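Local coordinates for protein phycocyanobilin lyase subunit beta (Nostoc sp. PCC 7120, PDB 5N3U) that associates with its partner CpcE to form a lyase that is probably required for attaching the bilin chromophore to the CpcA gene product, at residues B[32-35]-B[36-40]; B[62-65]-B[66-70]; B[93-96]-B[97-101]. All blocks are in the same frame, centred on the assembly; numbering follows the deposited sequence.

Contact 1 of 3, residues B[32-35]-B[36-40]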
loop_
_atom_site.group_PDB
_atom_site.type_symbol
_atom_site.label_atom_id
_atom_site.label_comp_id
_atom_site.label_asym_id
_atom_site.label_seq_id
_atom_site.Cartn_x
_atom_site.Cartn_y
_atom_site.Cartn_z
ATOM N N ALA B 32 -10.730 -12.203 -27.852
ATOM C CA ALA B 32 -9.477 -12.855 -27.509
ATOM C C ALA B 32 -8.452 -11.969 -26.814
ATOM O O ALA B 32 -7.630 -12.491 -26.115
ATOM C CB ALA B 32 -8.809 -13.509 -28.734
ATOM N N ALA B 33 -8.468 -10.677 -27.080
ATOM C CA ALA B 33 -7.513 -9.741 -26.498
ATOM C C ALA B 33 -7.809 -9.359 -25.000
ATOM O O ALA B 33 -7.026 -8.628 -24.402
ATOM C CB ALA B 33 -7.519 -8.469 -27.337
ATOM N N ILE B 34 -8.972 -9.759 -24.451
ATOM C CA ILE B 34 -9.421 -9.296 -23.095
ATOM C C ILE B 34 -8.299 -9.475 -22.068
ATOM O O ILE B 34 -7.898 -8.505 -21.433
ATOM C CB ILE B 34 -10.645 -10.060 -22.528
ATOM C CG1 ILE B 34 -11.863 -10.034 -23.444
ATOM C CG2 ILE B 34 -11.088 -9.530 -21.182
ATOM C CD1 ILE B 34 -12.513 -8.779 -23.679
ATOM N N PRO B 35 -7.771 -10.687 -21.938
ATOM C CA PRO B 35 -6.712 -10.814 -20.911
ATOM C C PRO B 35 -5.518 -9.854 -21.088
ATOM O O PRO B 35 -4.981 -9.328 -20.120
ATOM C CB PRO B 35 -6.254 -12.252 -21.068
ATOM C CG PRO B 35 -7.399 -12.901 -21.784
ATOM C CD PRO B 35 -7.824 -11.905 -22.765
ATOM N N THR B 36 -5.106 -9.630 -22.327
ATOM C CA THR B 36 -4.044 -8.662 -22.590
ATOM C C THR B 36 -4.450 -7.283 -22.198
ATOM O O THR B 36 -3.657 -6.554 -21.610
ATOM C CB THR B 36 -3.578 -8.722 -24.087
ATOM O OG1 THR B 36 -3.118 -10.046 -24.342
ATOM C CG2 THR B 36 -2.403 -7.791 -24.352
ATOM N N LEU B 37 -5.662 -6.877 -22.518
ATOM C CA LEU B 37 -6.099 -5.545 -22.163
ATOM C C LEU B 37 -5.997 -5.401 -20.630
ATOM O O LEU B 37 -5.523 -4.382 -20.146
ATOM C CB LEU B 37 -7.517 -5.220 -22.622
ATOM C CG LEU B 37 -7.627 -5.057 -24.199
ATOM C CD1 LEU B 37 -9.047 -5.142 -24.696
ATOM C CD2 LEU B 37 -7.076 -3.700 -24.650
ATOM N N ILE B 38 -6.494 -6.409 -19.909
ATOM C CA ILE B 38 -6.488 -6.334 -18.421
ATOM C C ILE B 38 -5.025 -6.234 -17.942
ATOM O O ILE B 38 -4.693 -5.429 -17.042
ATOM C CB ILE B 38 -7.223 -7.550 -17.873
ATOM C CG1 ILE B 38 -8.696 -7.361 -18.247
ATOM C CG2 ILE B 38 -7.015 -7.670 -16.354
ATOM C CD1 ILE B 38 -9.406 -8.653 -18.094
ATOM N N ALA B 39 -4.140 -7.006 -18.543
ATOM C CA ALA B 39 -2.746 -7.028 -18.138
ATOM C C ALA B 39 -2.082 -5.646 -18.325
ATOM O O ALA B 39 -1.190 -5.323 -17.601
ATOM C CB ALA B 39 -1.987 -8.072 -18.917
ATOM N N VAL B 40 -2.563 -4.833 -19.259
ATOM C CA VAL B 40 -2.035 -3.507 -19.467
ATOM C C VAL B 40 -2.136 -2.667 -18.182
ATOM O O VAL B 40 -1.309 -1.802 -17.974
ATOM C CB VAL B 40 -2.697 -2.780 -20.642
ATOM C CG1 VAL B 40 -2.336 -1.307 -20.682
ATOM C CG2 VAL B 40 -2.282 -3.475 -21.942
#
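The flat groups through which Pro35 meets Ala39 are peptide units: the amide N of Ala39 reaches Pro35 O at 2.9 Å from 23° off the carbonyl plane, and Ala39 CB lies against the same oxygen. From the two residues before Pro35 the approaches are straighter, with Leu37 N to Ala33 O at 2.9 Å and Ile38 N to Ile34 O at 2.9 Å both arriving almost head-on to the carbonyl. The Pro35 ring packs against Gln66 of helix 64-69.

Side-chain carbons lie against the carbonyl oxygens. Ile38 CG1 comes to 3.5 Å from Ile34 O, while CD1 goes on to meet Ile34 CG2 at 3.6 Å, the two chains crossing at a slant. Ile34 offers that methyl because chi1 of -56° sets CG1 beside the backbone N and leaves CG2 anti to it. Leu37 CB also lies 3.5 Å from Ile34 O, and its side chain faces Leu56 of helix 46-59.

These i to i+4 bonds are those of an alpha-helix in its opening turn, here of helix 34-40, where the lack of an N-H on Pro35 costs the helix no bond. The chemistry is therefore backbone hydrogen bonding on the inside and plain apolar contact on the buried flank.

Contact 2 of 3, residues B[62-65]-B[66-70]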
loop_
_atom_site.group_PDB
_atom_site.type_symbol
_atom_site.label_atom_id
_atom_site.label_comp_id
_atom_site.label_asym_id
_atom_site.label_seq_id
_atom_site.Cartn_x
_atom_site.Cartn_y
_atom_site.Cartn_z
ATOM N N VAL B 62 -19.507 -8.991 -22.223
ATOM C CA VAL B 62 -18.732 -10.172 -22.504
ATOM C C VAL B 62 -17.347 -10.218 -21.728
ATOM O O VAL B 62 -16.790 -11.298 -21.477
ATOM C CB VAL B 62 -18.482 -10.324 -24.045
ATOM C CG1 VAL B 62 -17.610 -9.189 -24.599
ATOM C CG2 VAL B 62 -17.868 -11.678 -24.358
ATOM N N ALA B 63 -16.775 -9.049 -21.494
ATOM C CA ALA B 63 -15.507 -8.958 -20.720
ATOM C C ALA B 63 -15.689 -9.092 -19.202
ATOM O O ALA B 63 -14.690 -9.272 -18.504
ATOM C CB ALA B 63 -14.835 -7.692 -21.029
ATOM N N VAL B 64 -16.916 -8.954 -18.685
ATOM C CA VAL B 64 -17.117 -8.919 -17.241
ATOM C C VAL B 64 -16.562 -10.158 -16.507
ATOM O O VAL B 64 -15.870 -9.961 -15.555
ATOM C CB VAL B 64 -18.588 -8.620 -16.884
ATOM C CG1 VAL B 64 -18.835 -8.856 -15.406
ATOM C CG2 VAL B 64 -18.862 -7.236 -17.258
ATOM N N PRO B 65 -16.789 -11.409 -16.971
ATOM C CA PRO B 65 -16.258 -12.551 -16.270
ATOM C C PRO B 65 -14.740 -12.545 -16.079
ATOM O O PRO B 65 -14.222 -12.902 -14.992
ATOM C CB PRO B 65 -16.656 -13.740 -17.190
ATOM C CG PRO B 65 -17.964 -13.318 -17.697
ATOM C CD PRO B 65 -17.757 -11.837 -18.004
ATOM N N GLN B 66 -14.014 -12.206 -17.130
ATOM C CA GLN B 66 -12.556 -12.114 -17.003
ATOM C C GLN B 66 -12.119 -10.919 -16.181
ATOM O O GLN B 66 -11.177 -11.028 -15.360
ATOM C CB GLN B 66 -11.916 -12.101 -18.390
ATOM C CG GLN B 66 -11.824 -13.541 -18.969
ATOM C CD GLN B 66 -11.574 -13.498 -20.438
ATOM O OE1 GLN B 66 -12.391 -12.957 -21.173
ATOM N NE2 GLN B 66 -10.448 -14.000 -20.876
ATOM N N LEU B 67 -12.758 -9.784 -16.365
ATOM C CA LEU B 67 -12.465 -8.681 -15.421
ATOM C C LEU B 67 -12.661 -9.108 -13.965
ATOM O O LEU B 67 -11.835 -8.809 -13.141
ATOM C CB LEU B 67 -13.295 -7.518 -15.674
ATOM C CG LEU B 67 -12.887 -6.640 -16.867
ATOM C CD1 LEU B 67 -14.067 -5.800 -17.265
ATOM C CD2 LEU B 67 -11.719 -5.725 -16.524
ATOM N N LEU B 68 -13.734 -9.827 -13.630
ATOM C CA LEU B 68 -13.956 -10.252 -12.238
ATOM C C LEU B 68 -12.949 -11.244 -11.683
ATOM O O LEU B 68 -12.792 -11.262 -10.470
ATOM C CB LEU B 68 -15.318 -10.885 -11.991
ATOM C CG LEU B 68 -16.486 -10.002 -12.249
ATOM C CD1 LEU B 68 -17.833 -10.746 -12.336
ATOM C CD2 LEU B 68 -16.569 -8.907 -11.282
ATOM N N THR B 69 -12.343 -12.079 -12.504
ATOM C CA THR B 69 -11.482 -13.127 -12.054
ATOM C C THR B 69 -10.015 -12.872 -12.386
ATOM O O THR B 69 -9.190 -13.704 -12.084
ATOM C CB THR B 69 -11.858 -14.479 -12.693
ATOM O OG1 THR B 69 -11.844 -14.366 -14.107
ATOM C CG2 THR B 69 -13.281 -14.889 -12.282
ATOM N N GLN B 70 -9.684 -11.735 -12.984
ATOM C CA GLN B 70 -8.265 -11.373 -13.256
ATOM C C GLN B 70 -7.963 -10.026 -12.617
ATOM O O GLN B 70 -7.426 -9.109 -13.274
ATOM C CB GLN B 70 -8.001 -11.297 -14.765
ATOM C CG GLN B 70 -8.165 -12.699 -15.362
ATOM C CD GLN B 70 -8.080 -12.752 -16.892
ATOM O OE1 GLN B 70 -7.515 -11.879 -17.529
ATOM N NE2 GLN B 70 -8.731 -13.748 -17.478
HETATM O O HOH W 1 -14.868 -12.251 -19.955
#
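With chi1 at 169°, Val64 swings CG1 forward beside its own carbonyl, where Leu68 CD1 meets it at 3.7 Å. The two side chains run side by side and point the same way. Leu68 CG also rests on Val64 O at 3.4 Å, the oxygen that accepts Leu68 N at 2.9 Å in the i to i+4 pattern of an alpha-helix's opening turn.

In Thr69, chi1 of 56° places OG1 between the backbone N and the carbonyl carbon. From there OG1 donates to Pro65 O at 2.9 Å, coming in tilted from the carbonyl plane. Thr69 N makes a weak bond to the same oxygen, so Pro65 O has two donors near the helix end. At the other end a water is held by three groups, giving hydrogens to Val62 O (2.6 Å) and Gln66 OE1 (2.8 Å) and taking one from Gln66 N (3.0 Å). It links the side-chain OE1 of Gln66 to the backbone of the first turn.

Were Leu68 replaced by alanine, Val64 CG1 would probably lose its apolar mate and a gap would open toward Ala94 and Val97.

Helix 64-69, part of the HEAT-repeat region, lies between helix 34-40, touched by Gln66 and Leu67, and the start of helix 95-104. Leu67 also packs on helix 76-89, and Pro142 of the CpcE chain covers Pro65 and Leu68.

Contact 3 of 3, residues B[93-96]-B[97-101]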
loop_
_atom_site.group_PDB
_atom_site.type_symbol
_atom_site.label_atom_id
_atom_site.label_comp_id
_atom_site.label_asym_id
_atom_site.label_seq_id
_atom_site.Cartn_x
_atom_site.Cartn_y
_atom_site.Cartn_z
ATOM N N ARG B 93 -23.417 -8.125 -12.072
ATOM C CA ARG B 93 -22.666 -9.266 -11.576
ATOM C C ARG B 93 -21.381 -8.852 -10.832
ATOM O O ARG B 93 -20.859 -9.618 -10.097
ATOM C CB ARG B 93 -22.300 -10.224 -12.661
ATOM C CG ARG B 93 -23.509 -10.959 -13.307
ATOM C CD ARG B 93 -22.977 -11.825 -14.421
ATOM N NE ARG B 93 -22.594 -11.018 -15.569
ATOM C CZ ARG B 93 -21.960 -11.489 -16.644
ATOM N NH1 ARG B 93 -21.705 -12.761 -16.767
ATOM N NH2 ARG B 93 -21.611 -10.664 -17.618
ATOM N N ALA B 94 -20.961 -7.621 -10.997
ATOM C CA ALA B 94 -19.781 -7.071 -10.313
ATOM C C ALA B 94 -20.083 -6.594 -8.903
ATOM O O ALA B 94 -19.191 -6.110 -8.230
ATOM C CB ALA B 94 -19.260 -5.906 -11.158
ATOM N N LEU B 95 -21.325 -6.699 -8.444
ATOM C CA LEU B 95 -21.670 -6.210 -7.102
ATOM C C LEU B 95 -20.689 -6.681 -5.974
ATOM O O LEU B 95 -20.118 -5.875 -5.196
ATOM C CB LEU B 95 -23.069 -6.655 -6.783
ATOM C CG LEU B 95 -23.535 -6.292 -5.379
ATOM C CD1 LEU B 95 -23.729 -4.811 -5.217
ATOM C CD2 LEU B 95 -24.803 -7.036 -4.936
ATOM N N ASP B 96 -20.509 -7.983 -5.857
ATOM C CA ASP B 96 -19.706 -8.502 -4.699
ATOM C C ASP B 96 -18.242 -8.071 -4.762
ATOM O O ASP B 96 -17.687 -7.747 -3.758
ATOM C CB ASP B 96 -19.806 -10.024 -4.622
ATOM C CG ASP B 96 -21.262 -10.517 -4.269
ATOM O OD1 ASP B 96 -22.117 -9.795 -3.612
ATOM O OD2 ASP B 96 -21.560 -11.665 -4.633
ATOM N N VAL B 97 -17.640 -8.051 -5.957
ATOM C CA VAL B 97 -16.315 -7.479 -6.085
ATOM C C VAL B 97 -16.280 -6.020 -5.674
ATOM O O VAL B 97 -15.340 -5.564 -5.013
ATOM C CB VAL B 97 -15.714 -7.683 -7.499
ATOM C CG1 VAL B 97 -14.557 -6.771 -7.855
ATOM C CG2 VAL B 97 -15.261 -9.131 -7.597
ATOM N N LEU B 98 -17.228 -5.228 -6.128
ATOM C CA LEU B 98 -17.244 -3.854 -5.780
ATOM C C LEU B 98 -17.451 -3.599 -4.305
ATOM O O LEU B 98 -16.861 -2.702 -3.705
ATOM C CB LEU B 98 -18.290 -3.089 -6.573
ATOM C CG LEU B 98 -17.920 -2.483 -7.883
ATOM C CD1 LEU B 98 -16.975 -3.271 -8.705
ATOM C CD2 LEU B 98 -19.178 -2.080 -8.652
ATOM N N ILE B 99 -18.268 -4.425 -3.698
ATOM C CA ILE B 99 -18.460 -4.306 -2.226
ATOM C C ILE B 99 -17.203 -4.604 -1.447
ATOM O O ILE B 99 -16.748 -3.826 -0.557
ATOM C CB ILE B 99 -19.561 -5.230 -1.768
ATOM C CG1 ILE B 99 -20.872 -4.652 -2.185
ATOM C CG2 ILE B 99 -19.517 -5.409 -0.267
ATOM C CD1 ILE B 99 -22.036 -5.586 -1.849
ATOM N N ASP B 100 -16.488 -5.621 -1.889
ATOM C CA ASP B 100 -15.241 -5.927 -1.266
ATOM C C ASP B 100 -14.231 -4.856 -1.383
ATOM O O ASP B 100 -13.533 -4.551 -0.439
ATOM C CB ASP B 100 -14.607 -7.163 -1.938
ATOM C CG ASP B 100 -15.100 -8.395 -1.347
ATOM O OD1 ASP B 100 -15.712 -8.296 -0.262
ATOM O OD2 ASP B 100 -14.916 -9.496 -1.931
ATOM N N ALA B 101 -14.098 -4.303 -2.563
ATOM C CA ALA B 101 -13.224 -3.233 -2.828
ATOM C C ALA B 101 -13.552 -2.001 -2.066
ATOM O O ALA B 101 -12.696 -1.423 -1.450
ATOM C CB ALA B 101 -13.272 -2.897 -4.304
HETATM O O HOH W 2 -18.827 -9.596 -8.175
HETATM O O HOH W 3 -18.612 -8.846 -1.236
#
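Asp96 O is gripped twice: Asp100 N donates to it at 3.1 Å, 27° off the carbonyl plane, and a water donates to it at 2.9 Å. The same water makes a weak bond to Asp100 OD1, loosely linking the carboxylate to the backbone one turn back. Asp100 is set for this by chi1 of -86°, which lays CG beside its backbone N, with CG 3.6 Å from Asp96 O.

A second water bridges the start of the helix, giving a hydrogen to Arg93 O at 2.8 Å and accepting one from Val97 N at 3.0 Å. It thereby serves an amide in the first turn.

On the inward side the contact is apolar. Leu95 CD1 meets Ile99 CD1 at 3.8 Å, and Ile99 CG1 comes to 3.3 Å from Leu95 O, which accepts Ile99 N at 2.8 Å. Leu98 CD1 makes a looser contact with Ala94 CB.

The carboxylate of Asp96 leaves this turn altogether for the CpcE chain, forming a salt bridge to Arg75 and a hydrogen bond to Thr66 there, while Arg93 NH1 bonds to Gly140 O of that chain. Within CpcF, helix 95-104 rests through Leu95, Leu98 and Ile99 on helix 108-118 and through Leu95 and Ile99 on helix 130-145; Ala94 and Val97 close onto helix 64-69.

Overall arrangement
The three contacts are the opening turns of helices 34-40, 64-69 and 95-104 in the all-helical stack of CpcF, with a longer helix between each pair in sequence; contacts 2 and 3 fall inside the HEAT-repeat range. All are partly buried, but contact 1, outermost at about 21 Å between its centre and that of the chain, has the most exposed touching residues, and contact 3, at about 8 Å, has none. Contact 2 touches both others. All share an apolar pair one turn apart. Their polar chemistry differs: backbone bonds alone join the segments of contact 1, a threonine hydroxyl and a water join in at contact 2, and contact 3 adds bridging waters, a salt bridge and hydrogen bonds to CpcE.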